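Local coordinates for protein ribonuclease (Chelonia mydas, PDB 2ZPO) that probably cleaves RNA on the 3' side of pyrimidine nucleotides, in single and double strands, as a secreted endonuclease of the pancreatic ribonuclease family, at residues 67-72 and 114-119. Sequence-based numbering, arbitrary orientation.
With SO4 (sulfate ion), chain B; SO4 (sulfate ion), chain C.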
loop_
_atom_site.group_PDB
_atom_site.type_symbol
_atom_site.label_atom_id
_atom_site.label_comp_id
_atom_site.label_asym_id
_atom_site.label_seq_id
_atom_site.Cartn_x
_atom_site.Cartn_y
_atom_site.Cartn_z
ATOM N N GLY A 67 -16.800 10.927 2.809
ATOM C CA GLY A 67 -16.012 11.716 1.876
ATOM C C GLY A 67 -15.738 10.892 0.630
ATOM O O GLY A 67 -16.666 10.339 0.053
ATOM N N ASN A 68 -14.465 10.796 0.251
ATOM C CA ASN A 68 -14.080 10.011 -0.929
ATOM C C ASN A 68 -13.511 8.629 -0.587
ATOM O O ASN A 68 -12.897 7.980 -1.460
ATOM C CB ASN A 68 -13.138 10.762 -1.885
ATOM C CG ASN A 68 -11.729 10.963 -1.344
ATOM O OD1 ASN A 68 -10.850 11.410 -2.095
ATOM N ND2 ASN A 68 -11.491 10.665 -0.070
ATOM N N LEU A 69 -13.709 8.220 0.670
ATOM C CA LEU A 69 -13.128 6.985 1.196
ATOM C C LEU A 69 -14.109 5.847 0.940
ATOM O O LEU A 69 -15.324 6.052 0.925
ATOM C CB LEU A 69 -12.903 7.111 2.701
ATOM C CG LEU A 69 -11.870 8.168 3.112
ATOM C CD1 LEU A 69 -11.702 8.187 4.613
ATOM C CD2 LEU A 69 -10.540 7.967 2.427
ATOM N N ARG A 70 -13.566 4.656 0.713
ATOM C CA ARG A 70 -14.402 3.491 0.458
ATOM C C ARG A 70 -13.757 2.356 1.198
ATOM O O ARG A 70 -12.528 2.259 1.218
ATOM C CB ARG A 70 -14.386 3.097 -1.018
ATOM C CG ARG A 70 -14.599 4.232 -2.030
ATOM C CD ARG A 70 -16.018 4.300 -2.423
ATOM N NE ARG A 70 -16.549 3.077 -3.029
ATOM C CZ ARG A 70 -17.842 2.934 -3.295
ATOM N NH1 ARG A 70 -18.680 3.939 -2.999
ATOM N NH2 ARG A 70 -18.312 1.812 -3.827
ATOM N N ASP A 71 -14.579 1.468 1.730
ATOM C CA ASP A 71 -14.099 0.258 2.385
ATOM C C ASP A 71 -14.313 -0.952 1.475
ATOM O O ASP A 71 -15.395 -1.108 0.880
ATOM C CB ASP A 71 -14.884 0.047 3.671
ATOM C CG ASP A 71 -14.548 1.064 4.727
ATOM O OD1 ASP A 71 -13.514 1.740 4.578
ATOM O OD2 ASP A 71 -15.312 1.182 5.712
ATOM N N SER A 72 -13.294 -1.787 1.355
ATOM C CA SER A 72 -13.411 -2.992 0.498
ATOM C C SER A 72 -14.334 -4.034 1.067
ATOM O O SER A 72 -14.439 -4.197 2.272
ATOM C CB SER A 72 -12.047 -3.643 0.285
ATOM O OG SER A 72 -11.501 -4.159 1.482
ATOM N N HIS A 114 -5.443 7.018 -3.164
ATOM C CA HIS A 114 -4.650 6.920 -1.928
ATOM C C HIS A 114 -5.053 5.699 -1.108
ATOM O O HIS A 114 -6.183 5.236 -1.151
ATOM C CB HIS A 114 -4.839 8.146 -1.029
ATOM C CG HIS A 114 -4.609 9.457 -1.716
ATOM N ND1 HIS A 114 -3.387 9.811 -2.240
ATOM C CD2 HIS A 114 -5.447 10.491 -1.964
ATOM C CE1 HIS A 114 -3.481 11.009 -2.795
ATOM N NE2 HIS A 114 -4.721 11.444 -2.639
ATOM N N TYR A 115 -4.104 5.208 -0.325
ATOM C CA TYR A 115 -4.405 4.165 0.648
ATOM C C TYR A 115 -4.621 4.858 1.972
ATOM O O TYR A 115 -3.780 5.668 2.386
ATOM C CB TYR A 115 -3.233 3.187 0.719
ATOM C CG TYR A 115 -3.446 2.048 1.696
ATOM C CD1 TYR A 115 -4.039 0.861 1.280
ATOM C CD2 TYR A 115 -3.096 2.177 3.051
ATOM C CE1 TYR A 115 -4.267 -0.182 2.177
ATOM C CE2 TYR A 115 -3.300 1.121 3.943
ATOM C CZ TYR A 115 -3.879 -0.049 3.505
ATOM O OH TYR A 115 -4.109 -1.107 4.353
ATOM N N ASP A 116 -5.709 4.538 2.658
ATOM C CA ASP A 116 -5.942 5.134 3.975
ATOM C C ASP A 116 -5.445 4.244 5.105
ATOM O O ASP A 116 -4.464 4.566 5.759
ATOM C CB ASP A 116 -7.390 5.544 4.180
ATOM C CG ASP A 116 -7.585 6.253 5.495
ATOM O OD1 ASP A 116 -6.614 6.903 5.933
ATOM O OD2 ASP A 116 -8.681 6.179 6.058
ATOM N N ARG A 117 -6.113 3.111 5.333
ATOM C CA ARG A 117 -5.725 2.216 6.416
ATOM C C ARG A 117 -6.351 0.847 6.217
ATOM O O ARG A 117 -7.268 0.704 5.406
ATOM C CB ARG A 117 -6.149 2.820 7.763
ATOM C CG ARG A 117 -7.656 2.956 7.992
ATOM C CD ARG A 117 -7.849 3.385 9.452
ATOM N NE ARG A 117 -9.231 3.524 9.859
ATOM C CZ ARG A 117 -9.990 2.530 10.309
ATOM N NH1 ARG A 117 -9.499 1.295 10.389
ATOM N NH2 ARG A 117 -11.243 2.772 10.671
ATOM N N ALA A 118 -5.854 -0.133 6.970
ATOM C CA ALA A 118 -6.531 -1.414 7.130
ATOM C C ALA A 118 -7.694 -1.253 8.106
ATOM O O ALA A 118 -7.628 -0.412 9.025
ATOM C CB ALA A 118 -5.558 -2.469 7.635
ATOM N N ILE A 119 -8.752 -2.029 7.861
ATOM C CA ILE A 119 -9.939 -2.079 8.715
ATOM C C ILE A 119 -9.792 -3.231 9.705
ATOM O O ILE A 119 -9.319 -4.322 9.335
ATOM C CB ILE A 119 -11.228 -2.312 7.885
ATOM C CG1 ILE A 119 -11.543 -1.108 7.015
ATOM C CG2 ILE A 119 -12.420 -2.650 8.796
ATOM C CD1 ILE A 119 -12.462 -1.431 5.872
HETATM S S SO4 B . -0.831 7.596 -0.369
HETATM O O1 SO4 B . 0.488 6.969 -0.402
HETATM O O2 SO4 B . -0.883 8.665 0.628
HETATM O O3 SO4 B . -1.192 8.170 -1.686
HETATM O O4 SO4 B . -1.812 6.607 0.039
HETATM S S SO4 C . -3.046 1.010 9.646
HETATM O O1 SO4 C . -1.672 0.519 9.830
HETATM O O2 SO4 C . -3.828 0.784 10.858
HETATM O O3 SO4 C . -3.082 2.455 9.378
HETATM O O4 SO4 C . -3.630 0.307 8.508
#
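The carboxylate of D71 receives the C-terminal residue I119 on one face: methyl CD1 of I119 sits almost squarely above CG of D71, 3.4 Å away. The charge is met elsewhere, OD1 forming a salt bridge with NE of R104, so an aliphatic methyl can cover the flat face without competing for the oxygens. CB of I119 points toward segment 67-72, and CG1 anti to the carbonyl carbon (chi1 -68°) with CD1 extended (chi2 160°) sets the methyl there; I119 has a second conformer, so this fit is probably not permanent. The other flat group is the H114 imidazole, whose edge carries a sulfate oxygen in the ring plane, H114 ND1 to O3 at 2.8 Å, nearly straight at 165° in one of two modelled conformers. The backbone N of Y115 holds O4 of the same ion at 2.7 Å, and H11 adds a further bond. H114 and H11 are the likely proton donor and acceptor, so the ion probably marks the position of the scissile phosphate.

Nearer this site, D116, its CB directed at segment 67-72, brings OD2 to 3.9 Å from CD1 of L69, a loose touch in one of two conformers, the side chains crossing at about a right angle. Solvent exposure suits the charge of D116, while the partly exposed L69 offers a methyl. D116 and R117 together face R104 in a classic beta bulge. Beyond it, the N of A118 binds a second sulfate through O4 at 2.7 Å, while R117, extended from CG to NE, gives NH1 to O of the next residue, A118, in a bent bond; its NH2 lies close to like-charged R104.

Strand 94-108 pairs with strands 69-83 and 111-118 and separates them. With D71's charge paired there and methyls meeting carboxylates, the direct contact is weak and probably adjustable.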